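Local coordinates for protein tRNA (guanine(9)-N1)-methyltransferase (Schizosaccharomyces pombe, PDB 4JWH) that transfers a methyl group from S-adenosyl-L-methionine to N1 of guanine at position 9 of cytoplasmic tRNA, at residues Asp114-Val128 with Phe149-Leu161. Numbering follows the deposited sequence.
Sequences DLMNDKEINSLCQQV and FGGRLKTRQDFVL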
ATOM      1  N   ASP A 114       8.037  -9.846  12.341  1.00 27.79           N
ATOM      2  CA  ASP A 114       8.971 -10.947  12.648  1.00 28.45           C
ATOM      3  C   ASP A 114       9.791 -11.457  11.446  1.00 28.45           C
ATOM      4  O   ASP A 114      10.772 -12.196  11.636  1.00 28.57           O
ATOM      5  CB  ASP A 114       8.222 -12.128  13.283  1.00 29.08           C
ATOM      6  CG  ASP A 114       7.635 -11.790  14.638  1.00 31.46           C
ATOM      7  OD1 ASP A 114       8.275 -11.037  15.412  1.00 35.80           O
ATOM      8  OD2 ASP A 114       6.541 -12.284  14.930  1.00 33.36           O
ATOM      9  N   LEU A 115       9.408 -11.082  10.229  1.00 27.63           N
ATOM     10  CA  LEU A 115      10.159 -11.552   9.046  1.00 28.51           C
ATOM     11  C   LEU A 115      11.285 -10.616   8.619  1.00 28.54           C
ATOM     12  O   LEU A 115      12.070 -10.943   7.722  1.00 29.17           O
ATOM     13  CB  LEU A 115       9.218 -11.825   7.859  1.00 27.99           C
ATOM     14  CG  LEU A 115       8.054 -12.780   8.130  1.00 29.24           C
ATOM     15  CD1 LEU A 115       7.224 -13.022   6.874  1.00 28.12           C
ATOM     16  CD2 LEU A 115       8.568 -14.102   8.733  1.00 28.19           C
ATOM     17  N   MET A 116      11.373  -9.451   9.259  1.00 28.43           N
ATOM     18  CA  MET A 116      12.338  -8.436   8.844  1.00 28.85           C
ATOM     19  C   MET A 116      13.470  -8.179   9.858  1.00 29.76           C
ATOM     20  O   MET A 116      13.217  -8.099  11.061  1.00 30.21           O
ATOM     21  CB  MET A 116      11.599  -7.112   8.585  1.00 27.89           C
ATOM     22  CG  MET A 116      10.813  -7.075   7.281  1.00 25.45           C
ATOM     23  SD  MET A 116       9.847  -5.547   7.140  1.00 24.39           S
ATOM     24  CE  MET A 116       8.378  -6.059   8.068  1.00 26.04           C
ATOM     25  N   ASN A 117      14.699  -7.995   9.375  1.00 30.98           N
ATOM     26  CA  ASN A 117      15.779  -7.497  10.257  1.00 31.59           C
ATOM     27  C   ASN A 117      15.630  -6.003  10.517  1.00 31.54           C
ATOM     28  O   ASN A 117      14.650  -5.382  10.086  1.00 30.85           O
ATOM     29  CB  ASN A 117      17.195  -7.842   9.729  1.00 32.37           C
ATOM     30  CG  ASN A 117      17.556  -7.086   8.445  1.00 34.28           C
ATOM     31  OD1 ASN A 117      17.111  -5.963   8.232  1.00 36.72           O
ATOM     32  ND2 ASN A 117      18.357  -7.712   7.586  1.00 32.18           N
ATOM     33  N   ASP A 118      16.601  -5.428  11.228  1.00 31.88           N
ATOM     34  CA  ASP A 118      16.525  -4.042  11.686  1.00 33.03           C
ATOM     35  C   ASP A 118      16.578  -3.011  10.575  1.00 32.23           C
ATOM     36  O   ASP A 118      15.884  -2.001  10.653  1.00 31.85           O
ATOM     37  CB  ASP A 118      17.608  -3.724  12.723  1.00 34.07           C
ATOM     38  CG  ASP A 118      17.059  -2.953  13.891  1.00 38.28           C
ATOM     39  OD1 ASP A 118      17.474  -1.781  14.063  1.00 42.32           O
ATOM     40  OD2 ASP A 118      16.195  -3.514  14.635  1.00 41.06           O
ATOM     41  N   LYS A 119      17.394  -3.266   9.556  1.00 31.37           N
ATOM     42  CA  LYS A 119      17.514  -2.349   8.424  1.00 31.75           C
ATOM     43  C   LYS A 119      16.218  -2.312   7.617  1.00 31.06           C
ATOM     44  O   LYS A 119      15.788  -1.252   7.169  1.00 30.64           O
ATOM     45  CB  LYS A 119      18.673  -2.752   7.503  1.00 31.15           C
ATOM     46  N   GLU A 120      15.638  -3.495   7.425  1.00 30.25           N
ATOM     47  CA  GLU A 120      14.392  -3.657   6.670  1.00 29.72           C
ATOM     48  C   GLU A 120      13.210  -2.927   7.347  1.00 28.72           C
ATOM     49  O   GLU A 120      12.430  -2.249   6.677  1.00 27.98           O
ATOM     50  CB  GLU A 120      14.118  -5.140   6.446  1.00 28.33           C
ATOM     51  CG  GLU A 120      15.102  -5.752   5.485  1.00 31.64           C
ATOM     52  CD  GLU A 120      15.139  -7.252   5.503  1.00 35.12           C
ATOM     53  OE1 GLU A 120      14.701  -7.880   6.506  1.00 36.52           O
ATOM     54  OE2 GLU A 120      15.608  -7.816   4.488  1.00 36.43           O
ATOM     55  N   ILE A 121      13.102  -3.059   8.671  1.00 28.71           N
ATOM     56  CA  ILE A 121      12.131  -2.282   9.470  1.00 27.45           C
ATOM     57  C   ILE A 121      12.332  -0.793   9.317  1.00 27.95           C
ATOM     58  O   ILE A 121      11.371  -0.045   9.103  1.00 27.04           O
ATOM     59  CB  ILE A 121      12.192  -2.634  10.970  1.00 28.07           C
ATOM     60  CG1 ILE A 121      11.667  -4.067  11.204  1.00 27.23           C
ATOM     61  CG2 ILE A 121      11.367  -1.611  11.814  1.00 26.32           C
ATOM     62  CD1 ILE A 121      10.117  -4.141  11.244  1.00 25.35           C
ATOM     63  N   ASN A 122      13.585  -0.354   9.438  1.00 28.59           N
ATOM     64  CA  ASN A 122      13.918   1.054   9.220  1.00 29.49           C
ATOM     65  C   ASN A 122      13.455   1.540   7.843  1.00 28.36           C
ATOM     66  O   ASN A 122      12.793   2.582   7.739  1.00 27.93           O
ATOM     67  CB  ASN A 122      15.425   1.309   9.406  1.00 30.28           C
ATOM     68  CG  ASN A 122      15.900   1.029  10.836  1.00 34.09           C
ATOM     69  OD1 ASN A 122      15.130   0.600  11.704  1.00 37.52           O
ATOM     70  ND2 ASN A 122      17.184   1.253  11.073  1.00 38.48           N
ATOM     71  N   SER A 123      13.779   0.772   6.804  1.00 27.50           N
ATOM     72  CA  SER A 123      13.304   1.094   5.457  1.00 27.70           C
ATOM     73  C   SER A 123      11.759   1.137   5.347  1.00 26.74           C
ATOM     74  O   SER A 123      11.196   2.080   4.785  1.00 27.16           O
ATOM     75  CB  SER A 123      13.913   0.144   4.430  1.00 27.40           C
ATOM     76  OG  SER A 123      13.131   0.159   3.244  1.00 32.15           O
ATOM     77  N   LEU A 124      11.084   0.125   5.890  1.00 25.99           N
ATOM     78  CA  LEU A 124       9.616   0.078   5.895  1.00 24.98           C
ATOM     79  C   LEU A 124       9.033   1.334   6.554  1.00 25.00           C
ATOM     80  O   LEU A 124       8.105   1.965   6.072  1.00 25.36           O
ATOM     81  CB  LEU A 124       9.132  -1.200   6.603  1.00 24.22           C
ATOM     82  CG  LEU A 124       7.598  -1.341   6.671  1.00 23.25           C
ATOM     83  CD1 LEU A 124       6.996  -1.420   5.232  1.00 17.14           C
ATOM     84  CD2 LEU A 124       7.255  -2.560   7.483  1.00 21.53           C
ATOM     85  N   CYS A 125       9.627   1.742   7.653  1.00 25.49           N
ATOM     86  CA  CYS A 125       9.117   2.898   8.344  1.00 25.78           C
ATOM     87  C   CYS A 125       9.172   4.191   7.475  1.00 25.05           C
ATOM     88  O   CYS A 125       8.231   4.984   7.436  1.00 23.23           O
ATOM     89  CB  CYS A 125       9.900   3.047   9.630  1.00 26.47           C
ATOM     90  SG  CYS A 125       9.419   4.482  10.511  1.00 29.96           S
ATOM     91  N   GLN A 126      10.287   4.375   6.766  1.00 25.16           N
ATOM     92  CA  GLN A 126      10.434   5.449   5.771  1.00 25.37           C
ATOM     93  C   GLN A 126       9.344   5.311   4.692  1.00 23.69           C
ATOM     94  O   GLN A 126       8.703   6.277   4.296  1.00 23.05           O
ATOM     95  CB  GLN A 126      11.861   5.397   5.183  1.00 26.71           C
ATOM     96  CG  GLN A 126      12.086   6.100   3.838  1.00 32.77           C
ATOM     97  CD  GLN A 126      13.550   6.036   3.391  1.00 40.86           C
ATOM     98  OE1 GLN A 126      13.908   5.291   2.463  1.00 43.39           O
ATOM     99  NE2 GLN A 126      14.403   6.809   4.061  1.00 42.30           N
ATOM    100  N   GLN A 127       9.103   4.086   4.265  1.00 22.36           N
ATOM    101  CA  GLN A 127       8.102   3.834   3.217  1.00 21.35           C
ATOM    102  C   GLN A 127       6.681   4.120   3.663  1.00 20.40           C
ATOM    103  O   GLN A 127       5.896   4.653   2.866  1.00 20.70           O
ATOM    104  CB  GLN A 127       8.230   2.415   2.715  1.00 20.56           C
ATOM    105  CG  GLN A 127       9.495   2.231   1.941  1.00 23.73           C
ATOM    106  CD  GLN A 127       9.658   0.856   1.379  1.00 28.16           C
ATOM    107  OE1 GLN A 127       8.687   0.197   1.023  1.00 30.06           O
ATOM    108  NE2 GLN A 127      10.902   0.425   1.236  1.00 29.66           N
ATOM    109  N   VAL A 128       6.346   3.766   4.911  1.00 19.92           N
ATOM    110  CA  VAL A 128       5.019   4.101   5.462  1.00 19.74           C
ATOM    111  C   VAL A 128       4.832   5.606   5.490  1.00 20.76           C
ATOM    112  O   VAL A 128       3.770   6.107   5.139  1.00 20.15           O
ATOM    113  CB  VAL A 128       4.796   3.533   6.898  1.00 19.98           C
ATOM    114  CG1 VAL A 128       3.561   4.163   7.577  1.00 18.63           C
ATOM    115  CG2 VAL A 128       4.662   1.983   6.860  1.00 19.70           C
ATOM    116  N   PHE A 149      -0.699  -2.937  13.277  1.00 23.59           N
ATOM    117  CA  PHE A 149       0.375  -1.961  13.541  1.00 24.63           C
ATOM    118  C   PHE A 149       0.874  -2.044  14.986  1.00 25.54           C
ATOM    119  O   PHE A 149       0.096  -1.879  15.915  1.00 25.63           O
ATOM    120  CB  PHE A 149      -0.057  -0.543  13.177  1.00 23.93           C
ATOM    121  CG  PHE A 149       1.088   0.448  13.133  1.00 24.63           C
ATOM    122  CD1 PHE A 149       1.291   1.337  14.176  1.00 25.77           C
ATOM    123  CD2 PHE A 149       1.986   0.461  12.055  1.00 24.47           C
ATOM    124  CE1 PHE A 149       2.364   2.249  14.143  1.00 26.94           C
ATOM    125  CE2 PHE A 149       3.049   1.347  12.020  1.00 25.54           C
ATOM    126  CZ  PHE A 149       3.249   2.239  13.072  1.00 26.72           C
ATOM    127  N   GLY A 150       2.169  -2.311  15.161  1.00 26.25           N
ATOM    128  CA  GLY A 150       2.772  -2.471  16.475  1.00 27.23           C
ATOM    129  C   GLY A 150       4.212  -2.924  16.373  1.00 28.26           C
ATOM    130  O   GLY A 150       4.866  -2.755  15.320  1.00 27.89           O
ATOM    131  N   GLY A 151       4.727  -3.475  17.468  1.00 28.33           N
ATOM    132  CA  GLY A 151       6.078  -4.057  17.473  1.00 28.37           C
ATOM    133  C   GLY A 151       7.154  -3.057  17.065  1.00 28.32           C
ATOM    134  O   GLY A 151       7.035  -1.875  17.329  1.00 28.18           O
ATOM    135  N   ARG A 152       8.185  -3.556  16.394  1.00 28.57           N
ATOM    136  CA  ARG A 152       9.388  -2.801  16.099  1.00 29.36           C
ATOM    137  C   ARG A 152       9.148  -1.715  15.073  1.00 29.43           C
ATOM    138  O   ARG A 152       9.830  -0.681  15.069  1.00 28.77           O
ATOM    139  CB  ARG A 152      10.497  -3.744  15.632  1.00 29.67           C
ATOM    140  CG  ARG A 152      11.182  -4.515  16.762  1.00 31.58           C
ATOM    141  CD  ARG A 152      12.280  -5.383  16.164  1.00 36.50           C
ATOM    142  NE  ARG A 152      11.712  -6.297  15.184  1.00 35.65           N
ATOM    143  CZ  ARG A 152      12.304  -6.685  14.061  1.00 35.60           C
ATOM    144  NH1 ARG A 152      13.501  -6.240  13.707  1.00 37.13           N
ATOM    145  NH2 ARG A 152      11.676  -7.525  13.274  1.00 36.45           N
ATOM    146  N   LEU A 153       8.168  -1.935  14.199  1.00 29.68           N
ATOM    147  CA  LEU A 153       7.741  -0.870  13.271  1.00 29.47           C
ATOM    148  C   LEU A 153       7.188   0.331  14.038  1.00 28.78           C
ATOM    149  O   LEU A 153       7.614   1.458  13.809  1.00 30.22           O
ATOM    150  CB  LEU A 153       6.729  -1.406  12.224  1.00 28.21           C
ATOM    151  CG  LEU A 153       6.238  -0.424  11.159  1.00 29.03           C
ATOM    152  CD1 LEU A 153       7.408   0.111  10.270  1.00 25.39           C
ATOM    153  CD2 LEU A 153       5.114  -1.050  10.274  1.00 27.11           C
ATOM    154  N   LYS A 154       6.239   0.102  14.939  1.00 28.86           N
ATOM    155  CA  LYS A 154       5.636   1.195  15.714  1.00 29.21           C
ATOM    156  C   LYS A 154       6.684   1.919  16.594  1.00 29.26           C
ATOM    157  O   LYS A 154       6.692   3.132  16.685  1.00 29.18           O
ATOM    158  CB  LYS A 154       4.484   0.668  16.581  1.00 28.75           C
ATOM    159  CG  LYS A 154       3.737   1.747  17.387  1.00 31.18           C
ATOM    160  CD  LYS A 154       2.670   1.111  18.289  1.00 32.45           C
ATOM    161  CE  LYS A 154       1.840   2.164  18.996  1.00 34.92           C
ATOM    162  NZ  LYS A 154       2.769   3.090  19.748  1.00 37.02           N
ATOM    163  N   THR A 155       7.544   1.165  17.250  1.00 29.88           N
ATOM    164  CA  THR A 155       8.648   1.780  18.030  1.00 31.71           C
ATOM    165  C   THR A 155       9.526   2.668  17.127  1.00 31.90           C
ATOM    166  O   THR A 155       9.671   3.867  17.370  1.00 31.33           O
ATOM    167  CB  THR A 155       9.472   0.684  18.677  1.00 31.40           C
ATOM    168  OG1 THR A 155       8.593  -0.120  19.481  1.00 31.47           O
ATOM    169  CG2 THR A 155      10.648   1.247  19.530  1.00 33.32           C
ATOM    170  N   ARG A 156      10.053   2.065  16.062  1.00 33.05           N
ATOM    171  CA  ARG A 156      10.906   2.754  15.091  1.00 34.18           C
ATOM    172  C   ARG A 156      10.256   4.034  14.594  1.00 34.70           C
ATOM    173  O   ARG A 156      10.875   5.106  14.599  1.00 35.16           O
ATOM    174  CB  ARG A 156      11.211   1.827  13.903  1.00 34.37           C
ATOM    175  CG  ARG A 156      12.058   2.463  12.792  1.00 36.23           C
ATOM    176  CD  ARG A 156      13.453   2.780  13.289  1.00 36.96           C
ATOM    177  NE  ARG A 156      14.238   3.460  12.269  1.00 37.27           N
ATOM    178  CZ  ARG A 156      15.365   4.128  12.503  1.00 38.67           C
ATOM    179  NH1 ARG A 156      15.839   4.243  13.742  1.00 36.30           N
ATOM    180  NH2 ARG A 156      16.010   4.701  11.490  1.00 37.42           N
ATOM    181  N   GLN A 157       8.996   3.929  14.182  1.00 35.44           N
ATOM    182  CA  GLN A 157       8.235   5.090  13.722  1.00 35.74           C
ATOM    183  C   GLN A 157       8.258   6.237  14.721  1.00 36.86           C
ATOM    184  O   GLN A 157       8.524   7.371  14.355  1.00 36.95           O
ATOM    185  CB  GLN A 157       6.786   4.724  13.400  1.00 35.47           C
ATOM    186  CG  GLN A 157       6.000   5.876  12.838  1.00 33.17           C
ATOM    187  CD  GLN A 157       4.565   5.514  12.570  1.00 34.03           C
ATOM    188  OE1 GLN A 157       3.798   5.259  13.500  1.00 32.02           O
ATOM    189  NE2 GLN A 157       4.182   5.496  11.288  1.00 32.94           N
ATOM    190  N   ASP A 158       7.937   5.951  15.971  1.00 38.03           N
ATOM    191  CA  ASP A 158       7.912   7.004  16.982  1.00 39.42           C
ATOM    192  C   ASP A 158       9.328   7.525  17.325  1.00 39.68           C
ATOM    193  O   ASP A 158       9.505   8.702  17.626  1.00 39.41           O
ATOM    194  CB  ASP A 158       7.159   6.524  18.221  1.00 39.61           C
ATOM    195  CG  ASP A 158       7.091   7.574  19.290  1.00 40.74           C
ATOM    196  OD1 ASP A 158       6.393   8.603  19.100  1.00 41.27           O
ATOM    197  OD2 ASP A 158       7.754   7.356  20.323  1.00 43.20           O
ATOM    198  N   PHE A 159      10.324   6.640  17.257  1.00 40.98           N
ATOM    199  CA  PHE A 159      11.730   7.016  17.449  1.00 42.04           C
ATOM    200  C   PHE A 159      12.141   8.017  16.389  1.00 42.49           C
ATOM    201  O   PHE A 159      12.687   9.090  16.707  1.00 42.32           O
ATOM    202  CB  PHE A 159      12.646   5.789  17.369  1.00 42.28           C
ATOM    203  CG  PHE A 159      14.128   6.107  17.521  1.00 44.60           C
ATOM    204  CD1 PHE A 159      14.911   6.421  16.409  1.00 45.04           C
ATOM    205  CD2 PHE A 159      14.738   6.075  18.782  1.00 46.15           C
ATOM    206  CE1 PHE A 159      16.278   6.713  16.542  1.00 46.75           C
ATOM    207  CE2 PHE A 159      16.104   6.358  18.935  1.00 47.46           C
ATOM    208  CZ  PHE A 159      16.880   6.677  17.811  1.00 48.40           C
ATOM    209  N   VAL A 160      11.880   7.660  15.128  1.00 42.44           N
ATOM    210  CA  VAL A 160      12.232   8.518  14.001  1.00 42.38           C
ATOM    211  C   VAL A 160      11.364   9.768  13.957  1.00 42.32           C
ATOM    212  O   VAL A 160      11.881  10.870  13.824  1.00 42.80           O
ATOM    213  CB  VAL A 160      12.159   7.796  12.630  1.00 42.34           C
ATOM    214  CG1 VAL A 160      12.689   8.705  11.542  1.00 42.65           C
ATOM    215  CG2 VAL A 160      12.968   6.507  12.648  1.00 42.69           C
ATOM    216  N   LEU A 161      10.053   9.611  14.068  1.00 41.75           N
ATOM    217  CA  LEU A 161       9.175  10.752  13.852  1.00 41.40           C
ATOM    218  C   LEU A 161       8.950  11.598  15.098  1.00 41.49           C
ATOM    219  O   LEU A 161       8.452  12.712  14.988  1.00 40.89           O
ATOM    220  CB  LEU A 161       7.833  10.321  13.271  1.00 41.31           C
ATOM    221  CG  LEU A 161       7.815   9.977  11.780  1.00 41.38           C
ATOM    222  CD1 LEU A 161       6.467   9.408  11.458  1.00 40.35           C
ATOM    223  CD2 LEU A 161       8.115  11.207  10.914  1.00 40.50           C
TER
HETATM  224  O   HOH W   1       6.321   5.709   9.306  1.00 30.92           O
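Leu-153 fills the buried side of the crossing between helices 118-128 and 151-161 (-63°, axes 9.3 Å apart), with Ile-121, Leu-124 and Cys-125, all buried too, against it. With CG anti to the backbone N (chi1 -178°), Leu-153 sends both methyls across: CD2 meets Leu-124 CD2 at 3.8 Å, while CD1 settles over the backbone of Cys-125. The thiol sulfur in turn lies on the opposing backbone, Cys-125 SG being 3.5 Å from Gln-157 CA. Beside these two residues one water bridges the helices, donating to Cys-125 O and accepting from Gln-157 NE2 (2.9 Å); it gives a partner to one N-H of the buried amide, whose NE2 also lies against Val-128 CG1.

The solvent side is looser: Arg-152, Arg-156 and Asn-122 are partly exposed, Asp-118 exposed. Arg-156, bent at chi2, lays its guanidinium nearly flat against the Asn-122 amide, the planes 20° apart. Asn-122 OD1 comes 3.0 Å from Arg-156 NE but over the face, too poorly angled for a hydrogen bond, and Val-160 CG2 covers the opposite face. Arg-152 reaches past Ile-121, whose CG1 rests on one guanidinium face, to the turn before helix 118-128. There its NH2 gives Met-116 O a straight, in-plane bond of 2.8 Å; NH1 adds a weak one to the same oxygen, and Asp-118 OD2 stands at the guanidinium edge, a long salt bridge to Arg-152 NH1 (3.9 Å).

The turn so gripped leads into a capping box of Asn-117 and Glu-120, and Glu-120 also pairs with Arg-219 of the cofactor site. In this SPOUT-family domain, the chemistry thus implies an apolar helix-helix seam, hydrogen-bonded directly at the Met-116 carbonyl and through water farther along.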